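Side-chain contacts in putative Fe-S biosynthesis protein (Lactobacillus salivarius, PDB 2P2E), which is of unknown function in detail but, judging by its family, probably takes part in iron-sulphur cluster biosynthesis: residues A11-K14 and L15-Y18; V53-K56 and D57-Y60; F75-G79 and Y80-Y84. One frame throughout, in Å; residues are numbered along the deposited sequence.

Contact 1: residues A11-K14 and L15-Y18; sequences AAKK and LQRY
The carbonyl oxygen of A11 and the amide of L15 are four residues apart, the pairing of an alpha helix, yet the bond between them is weak: A11 O lies 3.2 Å from L15 N, with a strong bend of 121° at the hydrogen. The L15 side chain also meets this oxygen. Its CG stands beside its own backbone N (chi1 -77°), which carries the branch back over the preceding turn and sets L15 CG 3.5 Å from A11 O. A12 then offers the shorter bond, with L15 N only 2.8 Å from A12 O, approached from above the carbonyl plane. One amide is thus divided between two carbonyls, and the bond to A12 spans three residues as in a 3-10 turn. K13 follows the same pattern: its oxygen receives the amide of Q16, with Q16 N 3.1 Å from K13 O. The K13 chain bends twice and comes across that of Q16, the lysine methylenes meeting the amide oxygen; K13 CD is 3.2 Å from Q16 OE1. This is a contact of aliphatic carbon with a carbonyl on the exposed side of the helix. The K14 chain leads away, and its NZ bonds to the carbonyl of S98. The three-residue bonds of L15 to A12 and of Q16 to K13 come just before a kink, where the amides of R17 and Y18 lack the bond to the turn before and Y18 N bonds instead to L15 O. Helix 9-19 is a compact example of amphipathic packing: K13 and Q16 look outward, whereas its inner side lies against the sheet and a neighbouring loop, with A11 and K14 on L100 of strand 100-104, K14, L15 and Y18 on I116 of strand 108-118, and A12 and L15 on I72 of the loop.

Contact 2: residues V53-K56 and D57-Y60; sequences VVSK and DMDY
V54, S55 and K56 meet M58 and Y60 in a local contact around a tight turn, at the point where strand 49-55 leaves the sheet for the loop before strand 66-70. The turn is type I and runs from S55 to M58, closed by a backbone bond in which M58 N lies 3.2 Å from S55 O. Once the chain has reversed, two side chains fold back on the strand it has left. M58, a selenomethionine, lays its heavy atom alongside the valine, with M58 SE 3.9 Å from V54 CB. Y60 crosses V54 at a slant; its CG sits between the backbone N and the carbonyl carbon (chi1 65°), a torsion that swings the ring toward the strand, and Y60 CD2 comes 4.0 Å from V54 CG2. The rim of the same ring meets the turn itself, Y60 CE2 being 4.2 Å from K56 CA. V54 and Y60 both also pack on V25 of strand 24-30, while K56 extends its amine to the carbonyl of S22. The arrangement illustrates a type I beta turn directly following a strand inside the sheet, with an apolar cluster of V54, M58 and Y60 joining the loop to its strand.

Contact 3: residues F75-G79 and Y80-Y84; sequences FYYKG and YSKMY
The ring of Y77 turns its edge to S81 and K82: S81 OG lies in the ring plane, 3.9 Å from Y77 CD1, and K82 CB sits near that plane, 3.8 Å from Y77 CE1. K82 then crosses the phenol obliquely, its extended methylenes passing the hydroxyl. The motif is a strand, 75-77, running through a short bend into a 3-10 segment at 80-84. Within that segment M83 CG rests over the centre of one face of the Y84 ring, which also stacks with F30. The Y80 ring is met at a slant by K78, whose chain runs alongside it in the same direction; Y80 CE2 is 3.4 Å from K78 CB. Y80 CG lies between its backbone N and carbonyl carbon (chi1 68°), an orientation that brings the ring back beside the lysine. At their ends K78 NZ and Y80 OH are 3.0 Å apart in a weak hydrogen bond, and D32 ties both together, one carboxylate oxygen forming a salt bridge with the lysine and the other a bond with the phenol. The carbonyls of F30 and V34 further surround this buried ammonium group. Replacing K78 by an alanine would probably leave D32 without its cationic mate and strip the Y80 ring and hydroxyl of the methylenes beyond CB that run beside them. Backbone and hydroxyl close the bend. S81 OG donates to the carbonyl of K78 in its plane, on a lone pair, with S81 OG 2.6 Å from K78 O. The amide of S81 adds a weak bond to the same oxygen. A water accepts a hydrogen bond from the amide of K78 and donates one to the serine hydroxyl, with the water oxygen 2.8 Å from S81 OG.

How the contacts relate
The three contacts come in series along one chain, all within its iron-sulphur cluster biosynthesis domain. Contact 1 belongs to helix 9-19, contact 2 to the exit of strand 49-55, and contact 3 to the exit of strand 75-77; the last two strands share one mixed sheet and are separated in it by strand 24-30. Centres of contacts 1 and 3 are about 22 Å apart, on opposite sides of the chain's centre. Contact 2 touches both: Y18 CD1 is 4.1 Å from V53 CG1, and Y60 CE1 is 4.3 Å from Y76 CG. Local turns and a helix thus pack against a common sheet; contacts 1 and 3 do not touch, their nearest atoms being about 5 Å apart, and contact 2 packs against each.

Contact 1: residues A11-K14 and L15-Y18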
loop_
_atom_site.group_PDB
_atom_site.type_symbol
_atom_site.label_atom_id
_atom_site.label_comp_id
_atom_site.label_asym_id
_atom_site.label_seq_id
_atom_site.Cartn_x
_atom_site.Cartn_y
_atom_site.Cartn_z
ATOM N N ALA A 11 -0.904 -12.089 6.283
ATOM C CA ALA A 11 -0.510 -10.957 5.457
ATOM C C ALA A 11 0.709 -10.239 6.020
ATOM O O ALA A 11 1.591 -9.818 5.280
ATOM C CB ALA A 11 -1.673 -9.985 5.318
ATOM N N ALA A 12 0.755 -10.088 7.334
ATOM C CA ALA A 12 1.887 -9.417 7.952
ATOM C C ALA A 12 3.132 -10.253 7.711
ATOM O O ALA A 12 4.183 -9.733 7.383
ATOM C CB ALA A 12 1.650 -9.247 9.440
ATOM N N LYS A 13 2.996 -11.561 7.863
ATOM C CA LYS A 13 4.119 -12.457 7.657
ATOM C C LYS A 13 4.691 -12.278 6.259
ATOM O O LYS A 13 5.903 -12.227 6.091
ATOM C CB LYS A 13 3.680 -13.911 7.869
ATOM C CG LYS A 13 4.817 -14.942 7.834
ATOM C CD LYS A 13 5.883 -14.652 8.898
ATOM C CE LYS A 13 6.874 -15.820 9.077
ATOM N NZ LYS A 13 7.600 -16.205 7.812
ATOM N N LYS A 14 3.819 -12.164 5.262
ATOM C CA LYS A 14 4.260 -11.994 3.881
ATOM C C LYS A 14 4.900 -10.624 3.648
ATOM O O LYS A 14 5.579 -10.406 2.639
ATOM C CB LYS A 14 3.082 -12.166 2.924
ATOM C CG LYS A 14 3.435 -11.970 1.457
ATOM C CD LYS A 14 2.187 -11.666 0.637
ATOM C CE LYS A 14 2.477 -11.573 -0.862
ATOM N NZ LYS A 14 2.848 -12.903 -1.442
ATOM N N LEU A 15 4.670 -9.702 4.578
ATOM C CA LEU A 15 5.215 -8.357 4.481
ATOM C C LEU A 15 6.394 -8.182 5.411
ATOM O O LEU A 15 7.041 -7.142 5.411
ATOM C CB LEU A 15 4.141 -7.328 4.833
ATOM C CG LEU A 15 3.096 -7.032 3.751
ATOM C CD1 LEU A 15 1.937 -6.222 4.323
ATOM C CD2 LEU A 15 3.767 -6.285 2.612
ATOM N N GLN A 16 6.677 -9.216 6.188
ATOM C CA GLN A 16 7.761 -9.190 7.157
ATOM C C GLN A 16 9.115 -8.777 6.580
ATOM O O GLN A 16 9.810 -7.932 7.149
ATOM C CB GLN A 16 7.867 -10.561 7.805
ATOM C CG GLN A 16 8.512 -10.571 9.177
ATOM C CD GLN A 16 8.199 -11.852 9.937
ATOM O OE1 GLN A 16 8.529 -12.956 9.486
ATOM N NE2 GLN A 16 7.545 -11.709 11.088
ATOM N N ARG A 17 9.476 -9.370 5.445
ATOM C CA ARG A 17 10.748 -9.081 4.782
ATOM C C ARG A 17 10.947 -7.597 4.472
ATOM O O ARG A 17 12.074 -7.145 4.264
ATOM C CB ARG A 17 10.850 -9.874 3.481
ATOM C CG ARG A 17 10.597 -11.368 3.617
ATOM C CD ARG A 17 11.715 -12.062 4.373
ATOM N NE ARG A 17 13.040 -11.739 3.841
ATOM C CZ ARG A 17 13.531 -12.173 2.684
ATOM N NH1 ARG A 17 12.815 -12.970 1.906
ATOM N NH2 ARG A 17 14.744 -11.795 2.298
ATOM N N TYR A 18 9.853 -6.844 4.433
ATOM C CA TYR A 18 9.931 -5.414 4.146
ATOM C C TYR A 18 9.847 -4.586 5.427
ATOM O O TYR A 18 10.636 -3.668 5.626
ATOM C CB TYR A 18 8.810 -5.004 3.189
ATOM C CG TYR A 18 8.777 -5.797 1.904
ATOM C CD1 TYR A 18 9.785 -5.667 0.949
ATOM C CD2 TYR A 18 7.739 -6.678 1.642
ATOM C CE1 TYR A 18 9.758 -6.398 -0.234
ATOM C CE2 TYR A 18 7.699 -7.414 0.469
ATOM C CZ TYR A 18 8.709 -7.271 -0.466
ATOM O OH TYR A 18 8.667 -8.016 -1.618
#

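Contact 2: residues V53-K56 and D57-Y60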
loop_
_atom_site.group_PDB
_atom_site.type_symbol
_atom_site.label_atom_id
_atom_site.label_comp_id
_atom_site.label_asym_id
_atom_site.label_seq_id
_atom_site.Cartn_x
_atom_site.Cartn_y
_atom_site.Cartn_z
ATOM N N VAL A 53 7.062 -0.260 -1.859
ATOM C CA VAL A 53 8.017 -0.168 -0.777
ATOM C C VAL A 53 9.205 0.605 -1.323
ATOM O O VAL A 53 9.776 0.272 -2.366
ATOM C CB VAL A 53 8.432 -1.556 -0.248
ATOM C CG1 VAL A 53 8.682 -2.477 -1.385
ATOM C CG2 VAL A 53 9.681 -1.441 0.624
ATOM N N VAL A 54 9.531 1.672 -0.607
ATOM C CA VAL A 54 10.617 2.562 -0.953
ATOM C C VAL A 54 11.538 2.674 0.241
ATOM O O VAL A 54 11.292 2.062 1.275
ATOM C CB VAL A 54 10.087 3.962 -1.249
ATOM C CG1 VAL A 54 9.154 3.928 -2.432
ATOM C CG2 VAL A 54 9.371 4.491 -0.026
ATOM N N SER A 55 12.591 3.476 0.085
ATOM C CA SER A 55 13.553 3.723 1.152
ATOM C C SER A 55 13.301 5.128 1.671
ATOM O O SER A 55 12.730 5.971 0.977
ATOM C CB SER A 55 14.984 3.626 0.628
ATOM O OG SER A 55 15.241 2.358 0.057
ATOM N N LYS A 56 13.741 5.387 2.893
ATOM C CA LYS A 56 13.534 6.689 3.494
ATOM C C LYS A 56 14.308 7.797 2.798
ATOM O O LYS A 56 14.235 8.951 3.211
ATOM C CB LYS A 56 13.891 6.624 4.975
ATOM C CG LYS A 56 13.039 5.610 5.723
ATOM C CD LYS A 56 13.355 5.557 7.210
ATOM C CE LYS A 56 12.379 4.643 7.944
ATOM N NZ LYS A 56 12.787 4.438 9.373
ATOM N N ASP A 57 15.036 7.463 1.738
ATOM C CA ASP A 57 15.793 8.485 1.016
ATOM C C ASP A 57 15.062 8.994 -0.231
ATOM O O ASP A 57 15.273 10.129 -0.665
ATOM C CB ASP A 57 17.185 7.960 0.622
ATOM C CG ASP A 57 17.132 6.607 -0.071
ATOM O OD1 ASP A 57 17.023 5.584 0.636
ATOM O OD2 ASP A 57 17.187 6.565 -1.322
HETATM N N MSE A 58 14.204 8.158 -0.803
HETATM C CA MSE A 58 13.454 8.530 -1.997
HETATM C C MSE A 58 12.389 9.569 -1.656
HETATM O O MSE A 58 11.888 9.613 -0.534
HETATM C CB MSE A 58 12.833 7.271 -2.608
HETATM C CG MSE A 58 13.881 6.329 -3.202
HETATM SE SE MSE A 58 13.320 4.474 -3.458
HETATM C CE MSE A 58 14.713 3.587 -2.392
ATOM N N ASP A 59 12.053 10.417 -2.617
ATOM C CA ASP A 59 11.061 11.455 -2.370
ATOM C C ASP A 59 9.618 10.991 -2.520
ATOM O O ASP A 59 9.009 11.131 -3.577
ATOM C CB ASP A 59 11.315 12.647 -3.285
ATOM C CG ASP A 59 10.294 13.748 -3.091
ATOM O OD1 ASP A 59 10.004 14.098 -1.917
ATOM O OD2 ASP A 59 9.788 14.266 -4.114
ATOM N N TYR A 60 9.080 10.457 -1.434
ATOM C CA TYR A 60 7.725 9.951 -1.399
ATOM C C TYR A 60 6.903 10.857 -0.513
ATOM O O TYR A 60 5.683 10.808 -0.518
ATOM C CB TYR A 60 7.733 8.548 -0.805
ATOM C CG TYR A 60 8.170 8.523 0.642
ATOM C CD1 TYR A 60 7.250 8.698 1.668
ATOM C CD2 TYR A 60 9.512 8.366 0.981
ATOM C CE1 TYR A 60 7.649 8.714 3.007
ATOM C CE2 TYR A 60 9.928 8.386 2.317
ATOM C CZ TYR A 60 8.989 8.561 3.329
ATOM O OH TYR A 60 9.381 8.590 4.661
#

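Contact 3: residues F75-G79 and Y80-Y84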
loop_
_atom_site.group_PDB
_atom_site.type_symbol
_atom_site.label_atom_id
_atom_site.label_comp_id
_atom_site.label_asym_id
_atom_site.label_seq_id
_atom_site.Cartn_x
_atom_site.Cartn_y
_atom_site.Cartn_z
ATOM N N PHE A 75 1.563 3.415 6.791
ATOM C CA PHE A 75 1.303 3.309 5.360
ATOM C C PHE A 75 1.116 4.731 4.880
ATOM O O PHE A 75 0.249 5.436 5.388
ATOM C CB PHE A 75 0.001 2.567 5.101
ATOM C CG PHE A 75 0.145 1.087 5.017
ATOM C CD1 PHE A 75 0.656 0.494 3.870
ATOM C CD2 PHE A 75 -0.280 0.272 6.066
ATOM C CE1 PHE A 75 0.739 -0.901 3.766
ATOM C CE2 PHE A 75 -0.200 -1.122 5.972
ATOM C CZ PHE A 75 0.305 -1.707 4.826
ATOM N N TYR A 76 1.917 5.169 3.921
ATOM C CA TYR A 76 1.766 6.521 3.414
ATOM C C TYR A 76 0.948 6.470 2.145
ATOM O O TYR A 76 0.982 5.478 1.432
ATOM C CB TYR A 76 3.137 7.137 3.156
ATOM C CG TYR A 76 3.837 7.462 4.442
ATOM C CD1 TYR A 76 3.662 8.691 5.055
ATOM C CD2 TYR A 76 4.616 6.510 5.089
ATOM C CE1 TYR A 76 4.244 8.969 6.279
ATOM C CE2 TYR A 76 5.205 6.775 6.318
ATOM C CZ TYR A 76 5.014 8.008 6.905
ATOM O OH TYR A 76 5.608 8.279 8.115
ATOM N N TYR A 77 0.198 7.527 1.871
ATOM C CA TYR A 77 -0.618 7.565 0.668
ATOM C C TYR A 77 -0.865 8.986 0.192
ATOM O O TYR A 77 -0.762 9.946 0.962
ATOM C CB TYR A 77 -1.957 6.863 0.908
ATOM C CG TYR A 77 -2.866 7.585 1.860
ATOM C CD1 TYR A 77 -3.954 8.322 1.395
ATOM C CD2 TYR A 77 -2.644 7.529 3.229
ATOM C CE1 TYR A 77 -4.805 8.983 2.275
ATOM C CE2 TYR A 77 -3.484 8.191 4.119
ATOM C CZ TYR A 77 -4.561 8.910 3.635
ATOM O OH TYR A 77 -5.384 9.543 4.523
ATOM N N LYS A 78 -1.192 9.112 -1.088
ATOM C CA LYS A 78 -1.457 10.415 -1.665
ATOM C C LYS A 78 -2.780 10.893 -1.104
ATOM O O LYS A 78 -3.791 10.199 -1.198
ATOM C CB LYS A 78 -1.502 10.308 -3.186
ATOM C CG LYS A 78 -0.167 9.887 -3.770
ATOM C CD LYS A 78 -0.194 9.756 -5.277
ATOM C CE LYS A 78 -0.931 8.518 -5.723
ATOM N NZ LYS A 78 -0.642 8.209 -7.153
ATOM N N GLY A 79 -2.760 12.070 -0.493
ATOM C CA GLY A 79 -3.965 12.618 0.095
ATOM C C GLY A 79 -5.235 12.361 -0.688
ATOM O O GLY A 79 -6.118 11.654 -0.221
ATOM N N TYR A 80 -5.311 12.912 -1.893
ATOM C CA TYR A 80 -6.489 12.774 -2.740
ATOM C C TYR A 80 -7.077 11.381 -2.891
ATOM O O TYR A 80 -8.288 11.232 -2.904
ATOM C CB TYR A 80 -6.206 13.347 -4.128
ATOM C CG TYR A 80 -5.206 12.569 -4.948
ATOM C CD1 TYR A 80 -5.624 11.591 -5.843
ATOM C CD2 TYR A 80 -3.844 12.843 -4.863
ATOM C CE1 TYR A 80 -4.713 10.908 -6.644
ATOM C CE2 TYR A 80 -2.920 12.167 -5.662
ATOM C CZ TYR A 80 -3.366 11.203 -6.552
ATOM O OH TYR A 80 -2.463 10.561 -7.369
ATOM N N SER A 81 -6.244 10.360 -3.013
ATOM C CA SER A 81 -6.773 9.011 -3.184
ATOM C C SER A 81 -7.611 8.573 -1.994
ATOM O O SER A 81 -8.251 7.527 -2.022
ATOM C CB SER A 81 -5.637 8.012 -3.436
ATOM O OG SER A 81 -4.621 8.130 -2.464
ATOM N N LYS A 82 -7.614 9.393 -0.955
ATOM C CA LYS A 82 -8.375 9.109 0.255
ATOM C C LYS A 82 -9.836 8.899 -0.112
ATOM O O LYS A 82 -10.561 8.175 0.573
ATOM C CB LYS A 82 -8.242 10.292 1.214
ATOM C CG LYS A 82 -8.784 10.076 2.604
ATOM C CD LYS A 82 -8.457 11.298 3.472
ATOM C CE LYS A 82 -8.899 11.114 4.932
ATOM N NZ LYS A 82 -8.565 12.316 5.771
HETATM N N MSE A 83 -10.256 9.536 -1.204
HETATM C CA MSE A 83 -11.636 9.447 -1.664
HETATM C C MSE A 83 -11.978 8.058 -2.184
HETATM O O MSE A 83 -13.154 7.704 -2.317
HETATM C CB MSE A 83 -11.905 10.490 -2.756
HETATM C CG MSE A 83 -11.219 10.226 -4.089
HETATM SE SE MSE A 83 -11.657 11.599 -5.430
HETATM C CE MSE A 83 -13.604 11.395 -5.425
ATOM N N TYR A 84 -10.948 7.268 -2.467
ATOM C CA TYR A 84 -11.163 5.924 -2.976
ATOM C C TYR A 84 -11.017 4.874 -1.890
ATOM O O TYR A 84 -11.148 3.678 -2.144
ATOM C CB TYR A 84 -10.187 5.630 -4.106
ATOM C CG TYR A 84 -10.423 6.491 -5.304
ATOM C CD1 TYR A 84 -11.670 6.525 -5.919
ATOM C CD2 TYR A 84 -9.411 7.287 -5.822
ATOM C CE1 TYR A 84 -11.903 7.336 -7.021
ATOM C CE2 TYR A 84 -9.637 8.102 -6.929
ATOM C CZ TYR A 84 -10.883 8.125 -7.522
ATOM O OH TYR A 84 -11.120 8.959 -8.592
HETATM O O HOH W 1 -2.337 6.598 -2.820
#